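Local coordinates for cystatin (Fasciola hepatica, PDB 6I1M), which probably inhibits papain-like cysteine proteases, as a secreted member of the stefin (type 1 cystatin) family, at residues Q19-S24 with T82-P87; A29-S34 with G65-V70; R8-E13 with Y53-S58; V70-V73 with K79-T82. All coordinates share one frame; numbering follows the deposited sequence. Where two conformers were deposited one is given.

All four contacts belong to one cystatin fold, in which helix 12-28 lies across an antiparallel sheet. Contact 1 sets the middle of the helix against the edge strand 83-90, and contact 3 ties the chain entering the helix to strand 50-59; their centres are about 12 Å apart, and I22 packs on both F55 and V57. Contact 2 lies just beyond the helix, where strand 66-74 begins. Contact 4, at the other end of that strand, is centred about 19 Å from contact 2. Its loop corresponds to the second hairpin loop that cystatins present to a protease cleft. T82 is common to contacts 1 and 4, whose centres lie about 10 Å apart.

Contact 1: residues Q19-S24 with T82-P87; sequences QPMILS and TSVGTP
No flat group takes part where M21 meets T82 and V84: there is no ring or amide with a face or edge to cover, and a thioether chain, a valine and the methyl of a threonine do the touching. M21 uses two points along its length. Near its root, CB of M21 lies 3.9 Å from CG2 of V84. Further out, SD of M21 lies 4.0 Å from the methyl CG2 of T82. The side chain can serve both because CG stands beside the backbone N (chi1 -70°) and the rest runs on extended (chi2 -175°), carrying the sulfur along the strand. It crosses the T82 side chain at about a right angle. A long unbranched thioether suits this place at the partly exposed margin between helix and sheet, since it can touch V84 near its root and T82 near its end. V84 turns its CG2 branch to the helix, where the methyl also comes within 4.1 Å of the carbonyl O of M21. This is the cystatin fold, one helix resting on an antiparallel sheet, and here the helix reaches strand 83-90 at the sheet margin. The next residue, I22, is directed to the sheet interior, where it packs on V69, F55 and V57. P20 cannot donate a backbone N-H, which accounts for the local kink, yet the helical bonding continues beyond it, with L23 N on Q19 O at 3.0 Å. One turn on, K25 NZ hydrogen-bonds to V84 O, adding a polar tie between helix and strand.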
# COMPACT_ATOMS: atom_id res chain seq x y z
N GLN A 19 -4.45 -4.81 -1.89
CA GLN A 19 -3.95 -4.77 -3.29
C GLN A 19 -4.96 -4.02 -4.16
O GLN A 19 -4.53 -3.14 -4.91
CB GLN A 19 -3.59 -6.15 -3.84
CG GLN A 19 -2.96 -6.09 -5.23
CD GLN A 19 -3.90 -6.04 -6.41
OE1 GLN A 19 -5.12 -5.84 -6.32
NE2 GLN A 19 -3.32 -6.23 -7.58
N PRO A 20 -6.29 -4.28 -4.14
CA PRO A 20 -7.23 -3.50 -4.96
C PRO A 20 -7.36 -2.03 -4.56
O PRO A 20 -7.60 -1.22 -5.44
CB PRO A 20 -8.59 -4.16 -4.72
CG PRO A 20 -8.23 -5.56 -4.28
CD PRO A 20 -6.98 -5.39 -3.46
N MET A 21 -7.21 -1.70 -3.27
CA MET A 21 -7.24 -0.30 -2.80
C MET A 21 -6.04 0.44 -3.41
O MET A 21 -6.20 1.57 -3.86
CB MET A 21 -7.12 -0.19 -1.28
CG MET A 21 -8.31 -0.67 -0.50
SD MET A 21 -8.01 -0.31 1.26
CE MET A 21 -9.10 -1.52 2.02
N ILE A 22 -4.87 -0.17 -3.38
CA ILE A 22 -3.61 0.47 -3.87
C ILE A 22 -3.67 0.62 -5.39
O ILE A 22 -3.26 1.69 -5.89
CB ILE A 22 -2.37 -0.26 -3.35
CG1 ILE A 22 -2.33 -0.19 -1.82
CG2 ILE A 22 -1.11 0.31 -3.98
CD1 ILE A 22 -1.22 -0.99 -1.18
N LEU A 23 -4.20 -0.39 -6.09
CA LEU A 23 -4.32 -0.37 -7.56
C LEU A 23 -5.24 0.78 -7.94
O LEU A 23 -4.85 1.60 -8.79
CB LEU A 23 -4.93 -1.70 -8.02
CG LEU A 23 -5.21 -1.85 -9.52
CD1 LEU A 23 -4.06 -1.34 -10.37
CD2 LEU A 23 -5.51 -3.31 -9.85
N SER A 24 -6.41 0.83 -7.30
CA SER A 24 -7.43 1.87 -7.54
C SER A 24 -6.79 3.26 -7.36
O SER A 24 -7.00 4.09 -8.23
CB SER A 24 -8.63 1.70 -6.66
OG SER A 24 -9.40 2.88 -6.72
N THR A 82 -10.67 4.34 6.57
CA THR A 82 -9.48 3.77 5.90
C THR A 82 -9.07 4.71 4.77
O THR A 82 -9.95 5.11 3.99
CB THR A 82 -9.76 2.36 5.36
OG1 THR A 82 -10.03 1.52 6.47
CG2 THR A 82 -8.61 1.80 4.56
N SER A 83 -7.79 5.08 4.71
CA SER A 83 -7.29 6.10 3.75
C SER A 83 -6.03 5.54 3.09
O SER A 83 -5.12 5.10 3.82
CB SER A 83 -7.06 7.41 4.47
OG SER A 83 -6.75 8.47 3.57
N VAL A 84 -6.00 5.55 1.75
CA VAL A 84 -4.76 5.29 0.97
C VAL A 84 -4.02 6.62 0.80
O VAL A 84 -4.64 7.60 0.33
CB VAL A 84 -5.07 4.60 -0.38
CG1 VAL A 84 -3.79 4.20 -1.07
CG2 VAL A 84 -5.97 3.38 -0.19
N GLY A 85 -2.76 6.66 1.19
CA GLY A 85 -1.88 7.82 1.03
C GLY A 85 -1.55 8.09 -0.43
O GLY A 85 -2.02 7.36 -1.34
N THR A 86 -0.72 9.10 -0.66
CA THR A 86 -0.16 9.44 -1.98
C THR A 86 0.98 8.48 -2.32
O THR A 86 2.00 8.43 -1.62
CB THR A 86 0.33 10.89 -2.00
OG1 THR A 86 -0.81 11.68 -1.68
CG2 THR A 86 0.89 11.28 -3.35
N PRO A 87 0.87 7.71 -3.43
CA PRO A 87 1.98 6.86 -3.87
C PRO A 87 3.21 7.70 -4.23
O PRO A 87 3.06 8.80 -4.77
CB PRO A 87 1.41 6.12 -5.08
CG PRO A 87 -0.07 6.17 -4.84
CD PRO A 87 -0.31 7.58 -4.31

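Contact 2: residues A29-S34 with G65-V70; sequences AGSVVS and GCWEVV. Unlike the reference sequence in segment 29-34: V33 (reference Glu).
The torsions of V32 and W67 bring them together: V32 puts CG1 beside its backbone N (chi1 -57°) and CG2 in the crowded position between N and the carbonyl carbon, while the indole of W67 also leaves on the side of its backbone N (chi1 -64°). As a result CG1 of V32 lies 3.6 Å from CH2 of W67 and nearly as close to CZ2, the two side chains running antiparallel alongside one another. A compact branched residue fits well against the far end of the six-membered ring. S31 lies beside the same ring, with its carbonyl O 3.8 Å from CZ2 of W67, approaching obliquely. Its hydroxyl reaches the indole through a water molecule: W67 NE1 donates to the water at 3.2 Å, and S31 OG is hydrogen-bonded to it at 3.2 Å as well. The water lies at the ring edge, in its plane, as expected for the indole N-H, so the one polar atom of this otherwise buried ring has a partner. L26 of the helix touches S31, V32 and W67 alike, and V32 also rests on C63, which is disulfide-bonded to C36. Just before the touching residues, G30, whose positive phi suits glycine, ends helix 12-28 in a Schellman motif. The exit from that motif packs against a tryptophan of the sheet, closing one end of the helix-on-sheet core of the cystatin fold.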
# COMPACT_ATOMS: atom_id res chain seq x y z
N ALA A 29 -4.82 8.19 -9.86
CA ALA A 29 -3.76 9.23 -9.90
C ALA A 29 -3.05 9.27 -11.27
O ALA A 29 -2.13 10.11 -11.43
CB ALA A 29 -2.75 8.98 -8.80
N GLY A 30 -3.42 8.39 -12.22
CA GLY A 30 -2.83 8.38 -13.57
C GLY A 30 -1.46 7.72 -13.57
O GLY A 30 -0.75 7.84 -14.57
N SER A 31 -1.10 7.01 -12.51
CA SER A 31 0.24 6.42 -12.35
C SER A 31 0.36 5.09 -13.10
O SER A 31 1.49 4.73 -13.47
CB SER A 31 0.58 6.25 -10.92
OG SER A 31 0.69 7.50 -10.29
N VAL A 32 -0.73 4.34 -13.22
CA VAL A 32 -0.72 3.02 -13.91
C VAL A 32 -1.95 2.96 -14.83
O VAL A 32 -2.92 3.72 -14.64
CB VAL A 32 -0.66 1.85 -12.90
CG1 VAL A 32 0.56 1.92 -11.97
CG2 VAL A 32 -1.92 1.75 -12.08
N VAL A 33 -1.89 2.09 -15.83
CA VAL A 33 -3.03 1.80 -16.74
C VAL A 33 -3.90 0.71 -16.09
O VAL A 33 -3.44 0.01 -15.16
CB VAL A 33 -2.54 1.41 -18.15
CG1 VAL A 33 -1.85 2.59 -18.83
CG2 VAL A 33 -1.66 0.18 -18.13
N SER A 34 -5.13 0.57 -16.58
CA SER A 34 -6.19 -0.25 -15.95
C SER A 34 -5.78 -1.73 -15.96
O SER A 34 -6.21 -2.46 -15.03
CB SER A 34 -7.52 -0.02 -16.63
OG SER A 34 -7.43 -0.35 -18.00
N GLY A 65 7.83 -0.56 -12.51
CA GLY A 65 8.28 0.42 -11.52
C GLY A 65 7.74 0.00 -10.18
O GLY A 65 6.86 -0.91 -10.14
N CYS A 66 8.26 0.62 -9.14
CA CYS A 66 7.89 0.36 -7.74
C CYS A 66 7.44 1.68 -7.14
O CYS A 66 7.95 2.75 -7.52
CB CYS A 66 9.04 -0.25 -6.96
SG CYS A 66 9.35 -1.98 -7.41
N TRP A 67 6.46 1.57 -6.24
CA TRP A 67 5.89 2.68 -5.47
C TRP A 67 5.87 2.30 -4.00
O TRP A 67 5.76 1.07 -3.67
CB TRP A 67 4.49 3.03 -5.98
CG TRP A 67 4.39 3.55 -7.39
CD1 TRP A 67 4.19 4.85 -7.76
CD2 TRP A 67 4.30 2.78 -8.60
NE1 TRP A 67 3.99 4.94 -9.11
CE2 TRP A 67 4.10 3.69 -9.66
CE3 TRP A 67 4.42 1.42 -8.91
CZ2 TRP A 67 3.99 3.29 -10.99
CZ3 TRP A 67 4.31 1.02 -10.22
CH2 TRP A 67 4.11 1.94 -11.25
N GLU A 68 6.03 3.29 -3.14
CA GLU A 68 5.73 3.15 -1.70
C GLU A 68 4.36 3.81 -1.47
O GLU A 68 4.16 4.92 -1.96
CB GLU A 68 6.85 3.78 -0.88
CG GLU A 68 6.52 3.98 0.57
CD GLU A 68 7.66 4.67 1.30
OE1 GLU A 68 8.79 4.11 1.28
OE2 GLU A 68 7.42 5.79 1.84
N VAL A 69 3.46 3.11 -0.79
CA VAL A 69 2.07 3.61 -0.53
C VAL A 69 1.73 3.27 0.91
O VAL A 69 1.77 2.08 1.26
CB VAL A 69 1.04 2.97 -1.48
CG1 VAL A 69 -0.32 3.67 -1.39
CG2 VAL A 69 1.53 2.93 -2.92
N VAL A 70 1.37 4.27 1.69
CA VAL A 70 0.88 4.10 3.08
C VAL A 70 -0.65 4.04 3.10
O VAL A 70 -1.29 4.92 2.52
CB VAL A 70 1.43 5.21 3.99
CG1 VAL A 70 1.05 4.95 5.44
CG2 VAL A 70 2.93 5.36 3.83
O HOH W 1 3.76 7.46 -11.09

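Contact 3: residues R8-E13 with Y53-S58; sequences RSVTPE and YKFKVS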
# COMPACT_ATOMS: atom_id res chain seq x y z
N ARG A 8 8.05 -6.92 6.12
CA ARG A 8 7.80 -8.38 6.27
C ARG A 8 6.96 -8.82 5.08
O ARG A 8 6.42 -7.96 4.32
CB ARG A 8 7.09 -8.69 7.59
CG ARG A 8 5.75 -7.97 7.74
CD ARG A 8 4.83 -8.64 8.75
NE ARG A 8 3.64 -7.86 9.05
CZ ARG A 8 2.52 -7.83 8.33
NH1 ARG A 8 2.40 -8.53 7.22
NH2 ARG A 8 1.51 -7.09 8.73
N SER A 9 6.77 -10.13 4.95
CA SER A 9 5.88 -10.70 3.91
C SER A 9 4.43 -10.30 4.22
O SER A 9 4.07 -10.13 5.41
CB SER A 9 6.08 -12.19 3.74
OG SER A 9 5.63 -12.89 4.88
N VAL A 10 3.66 -10.09 3.15
CA VAL A 10 2.22 -9.70 3.19
C VAL A 10 1.39 -10.98 3.30
O VAL A 10 1.63 -11.92 2.53
CB VAL A 10 1.83 -8.90 1.94
CG1 VAL A 10 0.39 -8.43 2.02
CG2 VAL A 10 2.77 -7.72 1.70
N THR A 11 0.38 -10.97 4.15
CA THR A 11 -0.50 -12.15 4.38
C THR A 11 -1.52 -12.22 3.25
O THR A 11 -1.84 -11.21 2.60
CB THR A 11 -1.21 -12.09 5.74
OG1 THR A 11 -2.18 -11.06 5.65
CG2 THR A 11 -0.26 -11.86 6.90
N PRO A 12 -2.11 -13.41 3.02
CA PRO A 12 -3.14 -13.54 2.00
C PRO A 12 -4.27 -12.53 2.18
O PRO A 12 -4.74 -11.99 1.21
CB PRO A 12 -3.62 -14.98 2.20
CG PRO A 12 -2.38 -15.70 2.73
CD PRO A 12 -1.76 -14.68 3.67
N GLU A 13 -4.72 -12.34 3.42
CA GLU A 13 -5.88 -11.49 3.76
C GLU A 13 -5.52 -10.02 3.51
O GLU A 13 -6.39 -9.27 3.00
CB GLU A 13 -6.30 -11.78 5.21
CG GLU A 13 -6.72 -13.23 5.46
CD GLU A 13 -5.65 -14.16 6.04
OE1 GLU A 13 -4.45 -13.89 5.89
OE2 GLU A 13 -6.03 -15.17 6.64
N TYR A 53 -0.05 0.92 7.36
CA TYR A 53 0.58 -0.14 6.54
C TYR A 53 1.34 0.54 5.42
O TYR A 53 0.70 1.10 4.54
CB TYR A 53 -0.46 -1.09 5.95
CG TYR A 53 -1.20 -1.92 6.95
CD1 TYR A 53 -2.32 -1.41 7.58
CD2 TYR A 53 -0.81 -3.22 7.24
CE1 TYR A 53 -3.01 -2.16 8.52
CE2 TYR A 53 -1.49 -3.98 8.16
CZ TYR A 53 -2.61 -3.45 8.80
OH TYR A 53 -3.33 -4.21 9.69
N LYS A 54 2.67 0.48 5.47
CA LYS A 54 3.54 0.97 4.38
C LYS A 54 3.93 -0.21 3.49
O LYS A 54 4.74 -1.09 3.91
CB LYS A 54 4.79 1.65 4.91
CG LYS A 54 5.58 2.38 3.85
CD LYS A 54 7.01 2.52 4.25
CE LYS A 54 7.20 3.44 5.43
NZ LYS A 54 8.57 3.32 5.96
N PHE A 55 3.38 -0.19 2.29
CA PHE A 55 3.63 -1.19 1.23
C PHE A 55 4.71 -0.70 0.27
O PHE A 55 4.72 0.47 -0.10
CB PHE A 55 2.33 -1.43 0.48
CG PHE A 55 1.34 -2.17 1.33
CD1 PHE A 55 1.50 -3.54 1.53
CD2 PHE A 55 0.26 -1.52 1.91
CE1 PHE A 55 0.58 -4.24 2.29
CE2 PHE A 55 -0.66 -2.23 2.66
CZ PHE A 55 -0.50 -3.58 2.85
N LYS A 56 5.57 -1.61 -0.15
CA LYS A 56 6.34 -1.47 -1.41
C LYS A 56 5.65 -2.35 -2.45
O LYS A 56 5.51 -3.56 -2.20
CB LYS A 56 7.79 -1.88 -1.17
CG LYS A 56 8.72 -1.54 -2.32
CD LYS A 56 10.16 -1.87 -2.01
CE LYS A 56 10.99 -2.06 -3.26
NZ LYS A 56 12.14 -1.14 -3.28
N VAL A 57 5.21 -1.74 -3.56
CA VAL A 57 4.42 -2.41 -4.62
C VAL A 57 5.21 -2.34 -5.93
O VAL A 57 5.91 -1.34 -6.15
CB VAL A 57 3.00 -1.80 -4.73
CG1 VAL A 57 2.31 -1.79 -3.37
CG2 VAL A 57 2.99 -0.41 -5.35
N SER A 58 5.09 -3.39 -6.75
CA SER A 58 5.78 -3.55 -8.05
C SER A 58 4.74 -3.76 -9.16
O SER A 58 3.79 -4.55 -8.96
CB SER A 58 6.73 -4.70 -8.02
OG SER A 58 7.26 -4.93 -9.31
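Two edge-on approaches define this contact, V10 against F55 and R8 against Y53. V10 meets F55 at about a right angle, its CG2 methyl standing 4.2 Å from CE1 of the phenyl ring and close to the ring plane. The methyl can get there because V10 places CG1 anti to the backbone N (chi1 -177°), leaving CG2 as the branch that faces the strand. A small branched residue suits a buried spot beside a ring edge. R8 does not start toward the strand, but its long chain brings the guanidinium round to the tyrosine: NH2 of R8 lies 4.4 Å from CE2 of Y53, at the ring edge and near its plane, so this is a loose approach and not a stack of the cation on the ring. Stronger partners set the guanidinium's position. NH1 of R8 donates to S9 O at 2.9 Å with an N-H...O angle of 150°, the acceptor lying almost in the guanidinium plane, and NH2 makes a salt bridge with E14. E14 is busy on its other oxygen too, accepting from T11 N while the T11 side chain caps the helix start, a capping box. These bonds fix the chain where it enters helix 12-28. R8 is joined by backbone hydrogen bonding to V43 of strand 38-47, and F18 of the helix presents its ring to both Y53 and F55 of the neighbouring strand 50-59.

Contact 4: residues V70-V73 with K79-T82; sequences VVFV and KSAT
F72 and T82 meet at the mouth of the hairpin that joins strands 66-74 and 83-90, whose turn is the second hairpin loop of the cystatin fold, one of the elements that cystatins present to a protease cleft. The tight part is the backbone close to the strands. T82 CA lies 3.1 Å from F72 O, a CA-H...O contact with an angle of 144° at the hydrogen, and the methyl CG2 of T82 comes within 3.5 Å of the same carbonyl oxygen. F72 and S83 form a hydrogen-bonded antiparallel pair, so T82 sits just beyond the regular ladder, and its CA-H makes a further, weaker approach to a carbonyl oxygen that the S83 N-H already engages. The T82 methyl CG2 also rests 4.0 Å from CG1 of V71, crossing it obliquely; V71 is buried, touching F18 of the helix, and valine's branches suit such a strand position. Away from the strands the contact is loose and the loop residues are exposed. Here F72, with CG anti to its N (chi1 178°), sends its ring outward toward the loop. Ring atom CD2 of F72 lies 3.9 Å from A81 O, an oblique approach without directed bonding. The S80 hydroxyl, hydrogen-bonded to S78, was deposited in two conformers, so its place near the ring edge is doubtful. A large flat side chain suits this outer position because it reaches both the loop and V48. V73 points its side chain away from the loop, yet CA of V73 lies 4.1 Å from OG1 of T82.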
# COMPACT_ATOMS: atom_id res chain seq x y z
N VAL A 70 1.37 4.27 1.69
CA VAL A 70 0.88 4.10 3.08
C VAL A 70 -0.65 4.04 3.10
O VAL A 70 -1.29 4.92 2.52
CB VAL A 70 1.43 5.21 3.99
CG1 VAL A 70 1.05 4.95 5.44
CG2 VAL A 70 2.93 5.36 3.83
N VAL A 71 -1.20 3.00 3.73
CA VAL A 71 -2.66 2.88 4.01
C VAL A 71 -2.87 2.95 5.53
O VAL A 71 -2.27 2.11 6.22
CB VAL A 71 -3.25 1.58 3.45
CG1 VAL A 71 -4.75 1.49 3.72
CG2 VAL A 71 -2.94 1.40 1.97
N PHE A 72 -3.73 3.86 5.97
CA PHE A 72 -4.22 4.01 7.36
C PHE A 72 -5.53 3.22 7.53
O PHE A 72 -6.54 3.47 6.83
CB PHE A 72 -4.41 5.48 7.70
CG PHE A 72 -4.97 5.67 9.09
CD1 PHE A 72 -4.25 5.24 10.20
CD2 PHE A 72 -6.23 6.20 9.29
CE1 PHE A 72 -4.76 5.43 11.48
CE2 PHE A 72 -6.76 6.33 10.57
CZ PHE A 72 -6.02 5.93 11.65
N VAL A 73 -5.51 2.30 8.48
CA VAL A 73 -6.71 1.55 8.95
C VAL A 73 -7.03 2.07 10.35
O VAL A 73 -6.30 1.78 11.30
CB VAL A 73 -6.47 0.03 8.95
CG1 VAL A 73 -7.66 -0.73 9.47
CG2 VAL A 73 -6.09 -0.45 7.57
N LYS A 79 -14.28 8.10 14.03
CA LYS A 79 -15.07 8.72 12.94
C LYS A 79 -14.26 8.65 11.64
O LYS A 79 -14.86 8.93 10.56
CB LYS A 79 -15.44 10.18 13.26
CG LYS A 79 -16.14 10.40 14.60
CD LYS A 79 -17.49 9.71 14.73
CE LYS A 79 -18.09 9.90 16.11
NZ LYS A 79 -19.56 9.69 16.10
N SER A 80 -12.98 8.30 11.72
CA SER A 80 -12.04 8.33 10.57
C SER A 80 -12.22 7.07 9.72
O SER A 80 -12.56 6.02 10.29
CB SER A 80 -10.61 8.51 11.02
OG SER A 80 -10.27 7.60 12.05
N ALA A 81 -12.00 7.20 8.41
CA ALA A 81 -12.09 6.11 7.42
C ALA A 81 -10.69 5.56 7.11
O ALA A 81 -9.67 6.24 7.40
CB ALA A 81 -12.77 6.62 6.16
N THR A 82 -10.67 4.34 6.57
CA THR A 82 -9.48 3.77 5.90
C THR A 82 -9.07 4.71 4.77
O THR A 82 -9.95 5.11 3.99
CB THR A 82 -9.76 2.36 5.36
OG1 THR A 82 -10.03 1.52 6.47
CG2 THR A 82 -8.61 1.80 4.56